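Local coordinates for Atp-dependent DNA ligase (Psychromonas sp., PDB 4D05), which probably seals breaks in DNA at the expense of ATP, passing through a covalent enzyme-adenylate intermediate, at residues Asp142-Val147 with Met173-Phe178; Tyr22-Leu27 with Gly154-His159; Ile233-Thr238 with Arg247-Val252. One frame throughout, in Å; residues are numbered along the deposited sequence.

Interaction 1 (Asp142-Val147 with Met173-Phe178). With AMP (adenosine monophosphate), chain H; SO4 (sulfate ion), chain F.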
loop_
_atom_site.group_PDB
_atom_site.type_symbol
_atom_site.label_atom_id
_atom_site.label_comp_id
_atom_site.label_asym_id
_atom_site.label_seq_id
_atom_site.Cartn_x
_atom_site.Cartn_y
_atom_site.Cartn_z
ATOM N N ASP A 142 -11.689 -11.038 -6.898
ATOM C CA ASP A 142 -12.470 -11.696 -5.851
ATOM C C ASP A 142 -11.632 -11.796 -4.569
ATOM O O ASP A 142 -12.135 -11.527 -3.473
ATOM C CB ASP A 142 -12.936 -13.107 -6.320
ATOM C CG ASP A 142 -14.193 -13.616 -5.595
ATOM O OD1 ASP A 142 -15.067 -12.822 -5.219
ATOM O OD2 ASP A 142 -14.307 -14.859 -5.438
ATOM N N LEU A 143 -10.376 -12.217 -4.713
ATOM C CA LEU A 143 -9.442 -12.283 -3.583
ATOM C C LEU A 143 -9.273 -10.904 -2.936
ATOM O O LEU A 143 -9.295 -10.797 -1.713
ATOM C CB LEU A 143 -8.091 -12.837 -4.014
ATOM C CG LEU A 143 -7.015 -12.807 -2.941
ATOM C CD1 LEU A 143 -7.397 -13.599 -1.711
ATOM C CD2 LEU A 143 -5.743 -13.317 -3.542
ATOM N N LEU A 144 -9.126 -9.870 -3.763
ATOM C CA LEU A 144 -9.000 -8.502 -3.240
ATOM C C LEU A 144 -10.203 -8.193 -2.337
ATOM O O LEU A 144 -10.069 -7.635 -1.241
ATOM C CB LEU A 144 -8.869 -7.513 -4.376
ATOM C CG LEU A 144 -8.777 -6.053 -3.992
ATOM C CD1 LEU A 144 -7.600 -5.808 -3.108
ATOM C CD2 LEU A 144 -8.677 -5.232 -5.272
ATOM N N ASN A 145 -11.401 -8.497 -2.823
ATOM C CA ASN A 145 -12.584 -8.305 -1.992
ATOM C C ASN A 145 -12.570 -9.086 -0.676
ATOM O O ASN A 145 -12.941 -8.570 0.366
ATOM C CB ASN A 145 -13.873 -8.657 -2.757
ATOM C CG ASN A 145 -15.101 -8.178 -2.001
ATOM O OD1 ASN A 145 -15.214 -6.981 -1.683
ATOM N ND2 ASN A 145 -15.991 -9.082 -1.680
ATOM N N LYS A 146 -12.166 -10.353 -0.710
ATOM C CA LYS A 146 -12.081 -11.133 0.514
ATOM C C LYS A 146 -11.173 -10.465 1.544
ATOM O O LYS A 146 -11.512 -10.371 2.731
ATOM C CB LYS A 146 -11.566 -12.524 0.212
ATOM C CG LYS A 146 -12.513 -13.358 -0.602
ATOM C CD LYS A 146 -11.888 -14.782 -0.912
ATOM C CE LYS A 146 -12.754 -15.627 -1.822
ATOM N NZ LYS A 146 -12.073 -16.964 -2.041
ATOM N N VAL A 147 -10.036 -10.001 1.068
ATOM C CA VAL A 147 -9.031 -9.405 1.952
ATOM C C VAL A 147 -9.580 -8.100 2.519
ATOM O O VAL A 147 -9.537 -7.873 3.738
ATOM C CB VAL A 147 -7.757 -9.148 1.172
ATOM C CG1 VAL A 147 -6.808 -8.210 1.952
ATOM C CG2 VAL A 147 -7.083 -10.446 0.899
HETATM N N MSE A 173 3.962 -4.714 -7.941
HETATM C CA MSE A 173 2.802 -3.827 -8.050
HETATM C C MSE A 173 1.862 -3.877 -6.835
HETATM O O MSE A 173 1.643 -4.931 -6.258
HETATM C CB MSE A 173 2.000 -4.189 -9.286
HETATM C CG MSE A 173 2.717 -3.931 -10.586
HETATM SE SE MSE A 173 1.724 -4.598 -12.127
HETATM C CE MSE A 173 2.185 -6.448 -11.916
ATOM N N LYS A 174 1.309 -2.711 -6.501
ATOM C CA LYS A 174 0.303 -2.570 -5.462
ATOM C C LYS A 174 -1.045 -2.695 -6.104
ATOM O O LYS A 174 -1.292 -2.091 -7.131
ATOM C CB LYS A 174 0.318 -1.159 -4.822
ATOM C CG LYS A 174 1.620 -0.711 -4.323
ATOM C CD LYS A 174 1.558 0.778 -3.877
ATOM C CE LYS A 174 2.819 1.118 -3.161
ATOM N NZ LYS A 174 2.689 2.393 -2.423
ATOM N N LEU A 175 -1.950 -3.395 -5.437
ATOM C CA LEU A 175 -3.344 -3.464 -5.886
ATOM C C LEU A 175 -4.269 -3.156 -4.718
ATOM O O LEU A 175 -4.416 -3.944 -3.773
ATOM C CB LEU A 175 -3.633 -4.846 -6.479
ATOM C CG LEU A 175 -5.096 -5.120 -6.792
ATOM C CD1 LEU A 175 -5.689 -4.093 -7.718
ATOM C CD2 LEU A 175 -5.219 -6.520 -7.401
ATOM N N LYS A 176 -4.897 -1.982 -4.771
ATOM C CA LYS A 176 -5.916 -1.629 -3.786
ATOM C C LYS A 176 -7.203 -1.404 -4.553
ATOM O O LYS A 176 -7.188 -1.242 -5.782
ATOM C CB LYS A 176 -5.505 -0.381 -2.987
ATOM C CG LYS A 176 -4.315 -0.645 -2.055
ATOM C CD LYS A 176 -3.950 0.536 -1.179
ATOM C CE LYS A 176 -4.912 0.658 -0.004
ATOM N NZ LYS A 176 -4.364 1.539 1.101
ATOM N N LYS A 177 -8.320 -1.400 -3.850
ATOM C CA LYS A 177 -9.594 -1.153 -4.517
ATOM C C LYS A 177 -9.682 0.197 -5.153
ATOM O O LYS A 177 -10.309 0.364 -6.218
ATOM C CB LYS A 177 -10.758 -1.355 -3.549
ATOM C CG LYS A 177 -11.113 -2.829 -3.445
ATOM C CD LYS A 177 -12.532 -3.065 -3.187
ATOM C CE LYS A 177 -12.801 -4.567 -3.082
ATOM N NZ LYS A 177 -14.160 -4.774 -2.550
ATOM N N PHE A 178 -9.038 1.167 -4.526
ATOM C CA PHE A 178 -9.009 2.490 -5.068
ATOM C C PHE A 178 -7.810 3.292 -4.583
ATOM O O PHE A 178 -7.060 2.891 -3.679
ATOM C CB PHE A 178 -10.300 3.232 -4.697
ATOM C CG PHE A 178 -10.537 3.297 -3.236
ATOM C CD1 PHE A 178 -9.901 4.255 -2.463
ATOM C CD2 PHE A 178 -11.388 2.387 -2.618
ATOM C CE1 PHE A 178 -10.119 4.313 -1.083
ATOM C CE2 PHE A 178 -11.602 2.435 -1.249
ATOM C CZ PHE A 178 -10.962 3.404 -0.478
HETATM P P AMP H . 0.862 0.942 0.423
HETATM O O1P AMP H . 0.584 1.854 -0.738
HETATM O O2P AMP H . 0.861 1.379 1.877
HETATM O "O5'" AMP H . 2.184 0.143 0.063
HETATM C "C5'" AMP H . 2.512 -0.872 0.983
HETATM C "C4'" AMP H . 3.974 -0.723 1.276
HETATM O "O4'" AMP H . 4.421 -1.733 2.155
HETATM C "C3'" AMP H . 4.699 -0.868 -0.019
HETATM O "O3'" AMP H . 5.680 0.182 0.005
HETATM C "C2'" AMP H . 5.328 -2.229 0.054
HETATM O "O2'" AMP H . 6.595 -1.940 -0.543
HETATM C "C1'" AMP H . 5.267 -2.687 1.542
HETATM N N9 AMP H . 4.504 -3.973 1.693
HETATM C C8 AMP H . 3.478 -4.306 2.526
HETATM N N7 AMP H . 3.026 -5.570 2.327
HETATM C C5 AMP H . 3.836 -6.076 1.369
HETATM C C6 AMP H . 3.899 -7.342 0.633
HETATM N N6 AMP H . 3.043 -8.330 0.937
HETATM N N1 AMP H . 4.867 -7.453 -0.283
HETATM C C2 AMP H . 5.691 -6.453 -0.625
HETATM N N3 AMP H . 5.689 -5.275 -0.025
HETATM C C4 AMP H . 4.789 -5.038 0.960
HETATM S S SO4 F . 5.958 3.201 -1.106
HETATM O O1 SO4 F . 4.670 3.140 -0.405
HETATM O O2 SO4 F . 7.076 2.849 -0.210
HETATM O O3 SO4 F . 5.982 2.239 -2.215
HETATM O O4 SO4 F . 6.165 4.564 -1.621
#

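Interaction 2 (Tyr22-Leu27 with Gly154-His159). With AMP (adenosine monophosphate), chain H.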
loop_
_atom_site.group_PDB
_atom_site.type_symbol
_atom_site.label_atom_id
_atom_site.label_comp_id
_atom_site.label_asym_id
_atom_site.label_seq_id
_atom_site.Cartn_x
_atom_site.Cartn_y
_atom_site.Cartn_z
ATOM N N TYR A 22 3.427 -13.710 -8.149
ATOM C CA TYR A 22 3.075 -14.139 -6.816
ATOM C C TYR A 22 2.263 -13.041 -6.133
ATOM O O TYR A 22 2.646 -11.867 -6.146
ATOM C CB TYR A 22 4.331 -14.484 -5.985
ATOM C CG TYR A 22 4.841 -15.867 -6.362
ATOM C CD1 TYR A 22 4.260 -17.011 -5.817
ATOM C CD2 TYR A 22 5.843 -16.017 -7.290
ATOM C CE1 TYR A 22 4.701 -18.290 -6.174
ATOM C CE2 TYR A 22 6.289 -17.273 -7.664
ATOM C CZ TYR A 22 5.711 -18.401 -7.109
ATOM O OH TYR A 22 6.177 -19.650 -7.499
ATOM N N VAL A 23 1.169 -13.450 -5.505
ATOM C CA VAL A 23 0.219 -12.526 -4.902
ATOM C C VAL A 23 0.241 -12.704 -3.398
ATOM O O VAL A 23 0.169 -13.816 -2.895
ATOM C CB VAL A 23 -1.207 -12.779 -5.445
ATOM C CG1 VAL A 23 -2.181 -11.786 -4.867
ATOM C CG2 VAL A 23 -1.177 -12.745 -6.947
ATOM N N SER A 24 0.323 -11.576 -2.684
ATOM C CA SER A 24 0.383 -11.584 -1.242
ATOM C C SER A 24 -0.489 -10.455 -0.707
ATOM O O SER A 24 -0.871 -9.547 -1.433
ATOM C CB SER A 24 1.849 -11.381 -0.783
ATOM O OG SER A 24 2.336 -10.131 -1.236
ATOM N N GLU A 25 -0.816 -10.531 0.569
ATOM C CA GLU A 25 -1.588 -9.459 1.228
ATOM C C GLU A 25 -0.707 -8.249 1.504
ATOM O O GLU A 25 0.386 -8.353 2.082
ATOM C CB GLU A 25 -2.183 -9.977 2.537
ATOM C CG GLU A 25 -3.096 -8.937 3.219
ATOM C CD GLU A 25 -3.840 -9.458 4.422
ATOM O OE1 GLU A 25 -4.017 -10.692 4.514
ATOM O OE2 GLU A 25 -4.259 -8.626 5.282
ATOM N N LYS A 26 -1.179 -7.085 1.089
ATOM C CA LYS A 26 -0.521 -5.820 1.401
ATOM C C LYS A 26 -0.763 -5.533 2.894
ATOM O O LYS A 26 -1.897 -5.385 3.316
ATOM C CB LYS A 26 -1.156 -4.727 0.542
ATOM C CG LYS A 26 -0.493 -3.360 0.587
ATOM C CD LYS A 26 -1.259 -2.448 -0.380
ATOM C CE LYS A 26 -0.480 -1.139 -0.653
ATOM N NZ LYS A 26 -0.546 -0.388 0.604
ATOM N N LEU A 27 0.308 -5.467 3.683
ATOM C CA LEU A 27 0.150 -5.295 5.132
ATOM C C LEU A 27 0.395 -3.834 5.511
ATOM O O LEU A 27 1.305 -3.198 5.005
ATOM C CB LEU A 27 1.154 -6.166 5.898
ATOM C CG LEU A 27 1.096 -7.654 5.623
ATOM C CD1 LEU A 27 2.039 -8.421 6.568
ATOM C CD2 LEU A 27 -0.332 -8.170 5.742
ATOM N N GLY A 154 -5.116 -4.659 1.037
ATOM C CA GLY A 154 -5.067 -4.875 -0.392
ATOM C C GLY A 154 -4.129 -6.025 -0.709
ATOM O O GLY A 154 -3.875 -6.876 0.155
ATOM N N LEU A 155 -3.646 -6.050 -1.954
ATOM C CA LEU A 155 -2.738 -7.106 -2.406
ATOM C C LEU A 155 -1.468 -6.521 -3.005
ATOM O O LEU A 155 -1.432 -5.363 -3.418
ATOM C CB LEU A 155 -3.431 -7.968 -3.482
ATOM C CG LEU A 155 -4.699 -8.664 -3.023
ATOM C CD1 LEU A 155 -5.410 -9.356 -4.201
ATOM C CD2 LEU A 155 -4.338 -9.639 -1.967
HETATM N N MSE A 156 -0.421 -7.335 -3.045
HETATM C CA MSE A 156 0.779 -7.046 -3.781
HETATM C C MSE A 156 1.054 -8.166 -4.769
HETATM O O MSE A 156 0.781 -9.313 -4.475
HETATM C CB MSE A 156 2.000 -6.954 -2.835
HETATM C CG MSE A 156 1.859 -5.926 -1.705
HETATM SE SE MSE A 156 1.941 -4.065 -2.351
HETATM C CE MSE A 156 3.618 -4.195 -3.372
ATOM N N LEU A 157 1.608 -7.804 -5.932
ATOM C CA LEU A 157 1.962 -8.733 -6.977
ATOM C C LEU A 157 3.466 -8.595 -7.270
ATOM O O LEU A 157 3.976 -7.487 -7.432
ATOM C CB LEU A 157 1.192 -8.429 -8.254
ATOM C CG LEU A 157 -0.318 -8.766 -8.223
ATOM C CD1 LEU A 157 -1.152 -7.674 -7.555
ATOM C CD2 LEU A 157 -0.842 -8.982 -9.601
ATOM N N HIS A 158 4.153 -9.725 -7.389
ATOM C CA HIS A 158 5.592 -9.685 -7.671
ATOM C C HIS A 158 5.921 -10.762 -8.693
ATOM O O HIS A 158 5.659 -11.938 -8.475
ATOM C CB HIS A 158 6.345 -9.906 -6.366
ATOM C CG HIS A 158 7.794 -9.536 -6.426
ATOM N ND1 HIS A 158 8.554 -9.384 -5.288
ATOM C CD2 HIS A 158 8.623 -9.309 -7.465
ATOM C CE1 HIS A 158 9.778 -9.028 -5.622
ATOM N NE2 HIS A 158 9.861 -9.009 -6.941
ATOM N N HIS A 159 6.436 -10.339 -9.836
ATOM C CA HIS A 159 6.724 -11.245 -10.936
ATOM C C HIS A 159 7.724 -12.324 -10.504
ATOM O O HIS A 159 8.784 -12.024 -9.925
ATOM C CB HIS A 159 7.236 -10.445 -12.133
ATOM C CG HIS A 159 7.178 -11.185 -13.425
ATOM N ND1 HIS A 159 7.989 -12.262 -13.690
ATOM C CD2 HIS A 159 6.408 -11.008 -14.523
ATOM C CE1 HIS A 159 7.730 -12.715 -14.908
ATOM N NE2 HIS A 159 6.764 -11.977 -15.430
HETATM P P AMP H . 0.862 0.942 0.423
HETATM O O1P AMP H . 0.584 1.854 -0.738
HETATM O O2P AMP H . 0.861 1.379 1.877
HETATM O "O5'" AMP H . 2.184 0.143 0.063
HETATM C "C5'" AMP H . 2.512 -0.872 0.983
HETATM C "C4'" AMP H . 3.974 -0.723 1.276
HETATM O "O4'" AMP H . 4.421 -1.733 2.155
HETATM C "C3'" AMP H . 4.699 -0.868 -0.019
HETATM O "O3'" AMP H . 5.680 0.182 0.005
HETATM C "C2'" AMP H . 5.328 -2.229 0.054
HETATM O "O2'" AMP H . 6.595 -1.940 -0.543
HETATM C "C1'" AMP H . 5.267 -2.687 1.542
HETATM N N9 AMP H . 4.504 -3.973 1.693
HETATM C C8 AMP H . 3.478 -4.306 2.526
HETATM N N7 AMP H . 3.026 -5.570 2.327
HETATM C C5 AMP H . 3.836 -6.076 1.369
HETATM C C6 AMP H . 3.899 -7.342 0.633
HETATM N N6 AMP H . 3.043 -8.330 0.937
HETATM N N1 AMP H . 4.867 -7.453 -0.283
HETATM C C2 AMP H . 5.691 -6.453 -0.625
HETATM N N3 AMP H . 5.689 -5.275 -0.025
HETATM C C4 AMP H . 4.789 -5.038 0.960
#

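Interaction 3 (Ile233-Thr238 with Arg247-Val252)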
loop_
_atom_site.group_PDB
_atom_site.type_symbol
_atom_site.label_atom_id
_atom_site.label_comp_id
_atom_site.label_asym_id
_atom_site.label_seq_id
_atom_site.Cartn_x
_atom_site.Cartn_y
_atom_site.Cartn_z
ATOM N N ILE A 233 -10.266 19.412 -2.252
ATOM C CA ILE A 233 -11.075 18.257 -1.937
ATOM C C ILE A 233 -10.280 17.011 -2.237
ATOM O O ILE A 233 -9.300 17.066 -2.984
ATOM C CB ILE A 233 -12.436 18.263 -2.700
ATOM C CG1 ILE A 233 -12.267 18.194 -4.232
ATOM C CG2 ILE A 233 -13.206 19.525 -2.290
ATOM C CD1 ILE A 233 -12.110 16.810 -4.787
ATOM N N THR A 234 -10.722 15.895 -1.649
ATOM C CA THR A 234 -10.169 14.596 -1.968
ATOM C C THR A 234 -11.164 13.864 -2.847
ATOM O O THR A 234 -12.373 13.869 -2.570
ATOM C CB THR A 234 -9.935 13.777 -0.704
ATOM O OG1 THR A 234 -8.883 14.387 0.054
ATOM C CG2 THR A 234 -9.524 12.352 -1.061
ATOM N N TYR A 235 -10.644 13.255 -3.909
ATOM C CA TYR A 235 -11.447 12.420 -4.783
ATOM C C TYR A 235 -10.844 11.027 -4.808
ATOM O O TYR A 235 -9.678 10.845 -4.463
ATOM C CB TYR A 235 -11.547 13.005 -6.181
ATOM C CG TYR A 235 -10.244 13.093 -6.922
ATOM C CD1 TYR A 235 -9.407 14.190 -6.757
ATOM C CD2 TYR A 235 -9.865 12.101 -7.799
ATOM C CE1 TYR A 235 -8.190 14.281 -7.442
ATOM C CE2 TYR A 235 -8.666 12.172 -8.489
ATOM C CZ TYR A 235 -7.822 13.258 -8.300
ATOM O OH TYR A 235 -6.631 13.326 -9.014
ATOM N N ARG A 236 -11.671 10.075 -5.217
ATOM C CA ARG A 236 -11.316 8.676 -5.253
ATOM C C ARG A 236 -11.384 8.229 -6.699
ATOM O O ARG A 236 -12.197 8.746 -7.480
ATOM C CB ARG A 236 -12.311 7.916 -4.372
ATOM C CG ARG A 236 -12.096 6.430 -4.323
ATOM C CD ARG A 236 -12.967 5.815 -3.276
ATOM N NE ARG A 236 -12.698 6.361 -1.945
ATOM C CZ ARG A 236 -13.372 5.997 -0.854
ATOM N NH1 ARG A 236 -14.355 5.084 -0.922
ATOM N NH2 ARG A 236 -13.073 6.530 0.315
ATOM N N PHE A 237 -10.486 7.321 -7.099
ATOM C CA PHE A 237 -10.415 6.912 -8.491
ATOM C C PHE A 237 -9.640 5.608 -8.606
ATOM O O PHE A 237 -9.099 5.124 -7.633
ATOM C CB PHE A 237 -9.723 8.004 -9.319
ATOM C CG PHE A 237 -8.252 8.145 -9.028
ATOM C CD1 PHE A 237 -7.818 8.806 -7.907
ATOM C CD2 PHE A 237 -7.293 7.604 -9.891
ATOM C CE1 PHE A 237 -6.460 8.941 -7.636
ATOM C CE2 PHE A 237 -5.922 7.749 -9.622
ATOM C CZ PHE A 237 -5.518 8.428 -8.492
ATOM N N THR A 238 -9.550 5.071 -9.799
ATOM C CA THR A 238 -8.602 3.967 -10.005
ATOM C C THR A 238 -8.054 3.998 -11.433
ATOM O O THR A 238 -8.788 3.801 -12.395
ATOM C CB THR A 238 -9.216 2.612 -9.613
ATOM O OG1 THR A 238 -8.202 1.610 -9.750
ATOM C CG2 THR A 238 -10.398 2.252 -10.489
ATOM N N ARG A 247 -9.771 7.844 -13.517
ATOM C CA ARG A 247 -10.859 7.000 -13.960
ATOM C C ARG A 247 -11.815 6.666 -12.811
ATOM O O ARG A 247 -11.398 6.394 -11.681
ATOM C CB ARG A 247 -10.255 5.723 -14.580
ATOM C CG ARG A 247 -11.098 5.035 -15.626
ATOM C CD ARG A 247 -10.296 3.896 -16.354
ATOM N NE ARG A 247 -9.655 3.044 -15.367
ATOM C CZ ARG A 247 -8.540 2.349 -15.547
ATOM N NH1 ARG A 247 -7.883 2.381 -16.714
ATOM N NH2 ARG A 247 -8.079 1.620 -14.535
ATOM N N PHE A 248 -13.109 6.701 -13.106
ATOM C CA PHE A 248 -14.168 6.398 -12.131
ATOM C C PHE A 248 -14.058 7.311 -10.913
ATOM O O PHE A 248 -14.215 6.874 -9.783
ATOM C CB PHE A 248 -14.110 4.914 -11.726
ATOM C CG PHE A 248 -14.063 3.988 -12.904
ATOM C CD1 PHE A 248 -14.974 4.132 -13.946
ATOM C CD2 PHE A 248 -13.111 2.980 -12.983
ATOM C CE1 PHE A 248 -14.907 3.302 -15.038
ATOM C CE2 PHE A 248 -13.055 2.145 -14.077
ATOM C CZ PHE A 248 -13.952 2.303 -15.094
ATOM N N ALA A 249 -13.796 8.592 -11.157
ATOM C CA ALA A 249 -13.569 9.548 -10.089
ATOM C C ALA A 249 -14.872 9.908 -9.356
ATOM O O ALA A 249 -15.931 10.066 -9.975
ATOM C CB ALA A 249 -12.943 10.775 -10.667
ATOM N N SER A 250 -14.790 9.972 -8.038
ATOM C CA SER A 250 -15.923 10.326 -7.215
ATOM C C SER A 250 -15.444 11.244 -6.089
ATOM O O SER A 250 -14.292 11.221 -5.697
ATOM C CB SER A 250 -16.595 9.072 -6.645
ATOM O OG SER A 250 -15.680 8.368 -5.835
ATOM N N PHE A 251 -16.370 12.011 -5.555
ATOM C CA PHE A 251 -16.099 12.950 -4.482
ATOM C C PHE A 251 -15.991 12.221 -3.163
ATOM O O PHE A 251 -16.842 11.386 -2.850
ATOM C CB PHE A 251 -17.226 13.985 -4.406
ATOM C CG PHE A 251 -17.077 14.980 -3.265
ATOM C CD1 PHE A 251 -16.147 15.994 -3.340
ATOM C CD2 PHE A 251 -17.890 14.915 -2.159
ATOM C CE1 PHE A 251 -16.008 16.897 -2.298
ATOM C CE2 PHE A 251 -17.762 15.823 -1.122
ATOM C CZ PHE A 251 -16.837 16.808 -1.192
ATOM N N VAL A 252 -14.954 12.538 -2.396
ATOM C CA VAL A 252 -14.825 12.030 -1.031
ATOM C C VAL A 252 -15.223 13.113 -0.028
ATOM O O VAL A 252 -16.283 13.015 0.576
ATOM C CB VAL A 252 -13.432 11.498 -0.732
ATOM C CG1 VAL A 252 -13.382 10.866 0.651
ATOM C CG2 VAL A 252 -13.075 10.431 -1.738
#

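Interaction 1 (Asp142-Val147 with Met173-Phe178)
Strand 173-175, which brings motif V residue Lys-174 to the AMP pocket, is backed here by helix 137-149, through Leu-144 and Asn-145. Leu-144 CD2 does most of the touching. It sits between two groups of 173-178, 3.9 Å from Leu-175 CG and 3.9 Å from Lys-177 CG. Its other methyl, CD1, lies against the backbone, 3.7 Å from Leu-175 O. The leucine CG is anti to the backbone N (chi1 178°), which sends both methyls off the helix toward the strand.

Lys-177 runs past Leu-144 in the opposite direction. Its chain is bent at chi2 (-149°), and its NZ ends on the next helix residue, 2.6 Å from Asn-145 OD1. The ammonium donor is tilted a little from the plane of the amide carbonyl, at a C=O...N angle of 134°. This bond lies at the exposed margin, beside the buried leucine contact. A leucine in place of Asn-145 would probably leave the Lys-177 ammonium without its carbonyl mate and its chain freer to swing.

Leu-175 points to the helix, and its neighbours serve the other side. Lys-174 NZ donates to AMP O1P at 2.7 Å and to sulfate O1 at 2.9 Å. Lys-176 forms a salt bridge with Glu-153. Such alternation, with apolar residues inward and lysines toward the nucleotide, belongs to motif V of the nucleotidyltransferase fold.

Interaction 2 (Tyr22-Leu27 with Gly154-His159)
Ser-24 O takes the shortest backbone bond of this strand pair, from Met-156 N at 2.8 Å and nearly straight (167°). Leu-155 CA adds a weaker CA-H...O contact to Ser-24 O at 3.2 Å. These residues belong to an antiparallel pair of strands in the nucleotidyltransferase domain of the ligase. One strand leads into motif I, Lys-Leu-Asp-Gly, and the other carries the glycine of motif IV. Further backbone bonds join Tyr-22 with His-158 in both directions, Ser-24 N with Met-156 O, and Lys-26 N with Gly-154 O.

The sheet has two unlike faces. On one, Val-23 meets Leu-155 and Leu-157 through apolar contacts, and Leu-140 of helix 137-149 packs on Val-23 and Leu-155. The other face, with Ser-24, Lys-26 and Met-156, holds AMP. The adenine amino group N6 donates to Ser-24 OG at 2.9 Å and to Glu-25 O at 2.9 Å. Leu-27 N points at the base from further along, 3.0 Å from N7 and almost straight (175°). These bonds engage the Hoogsteen edge (N6 and N7) and should fix the rotation of the base.

Met-156 forms the floor. Its CG lies over the face of the base, 3.4 Å from AMP C6. Bends at chi2 and chi3 curl the selenomethionine chain, so that SE comes 3.9 Å from Lys-26 CG. At the backbone angles of Gly-154 a CB would collide with the preceding carbonyl O, reason enough for a glycine; it would also come near Lys-26 CD. The lysine chain stays extended until a turn at chi4 (-70°). There Lys-26 NZ is covalently joined to AMP P, 1.9 Å away.

Interaction 3 (Ile233-Thr238 with Arg247-Val252)
Ile-233 and Phe-251 pack at the buried end of this antiparallel pair, while Thr-238 and Phe-248 meet at its more exposed end. Phe-251 CG is anti to the backbone N (chi1 177°). Phe-251 CE1, at the ring edge, lies 3.8 Å from Ile-233 CG2. Phe-218 stacks on the same ring. Next along this face, Ala-249 CB approaches the Tyr-235 ring obliquely, 4.4 Å from Tyr-235 CD2. The Tyr-235 hydroxyl is hydrogen-bonded to Asn-206, and Phe-212 meets the ring edge to face.

The backbones are joined regularly here. Arg-236 and Ser-250 exchange two bonds, with Arg-236 N 2.9 Å from Ser-250 O. Val-252 N donates to Thr-234 O, also at 2.9 Å.

The face of Arg-236 and Ser-250 is more open to solvent, yet Val-252 is well packed there. Val-252 CG2 lies 3.7 Å from Arg-236 CB, and the two side chains cross at about a right angle. The arginine reaches on to Phe-178, with which it makes a cation-pi contact.

Toward Thr-238 the strand pairing gives way. Thr-238 N still donates to Arg-247 O at 3.0 Å. However, Phe-237 faces Ala-249 and Thr-238 faces Arg-247. Phe-248 is thus one residue extra, consistent with a beta bulge, and takes left-handed backbone angles (57°/42°). Its exposed ring receives Thr-238 CG2 in plane at one edge. Arg-247 CG sits over the centre of one face, 3.8 Å above it. The segments belong to the last two strands of the OB-like domain, paired antiparallel as in the hairpin of the fourth and fifth strands of an OB fold.

Residues 22-27 open interaction 2, which closes only when the chain returns at 154-159. The long loop between contains helix 137-149, where interaction 1 starts. Interaction 1 closes at 173-178, so the two contacts cross along the chain. Strand 173-175 is also the sheet neighbour of 154-159, bonded through Met-173 N to Leu-157 O and Leu-175 N to Leu-155 O. Together they hold three strands and a helix beside AMP. Interaction 3 follows in series as a short local closure in the OB-like domain. It does not touch interaction 2. It meets interaction 1 where residues 177-178 touch 236-238, at the passage between the two domains.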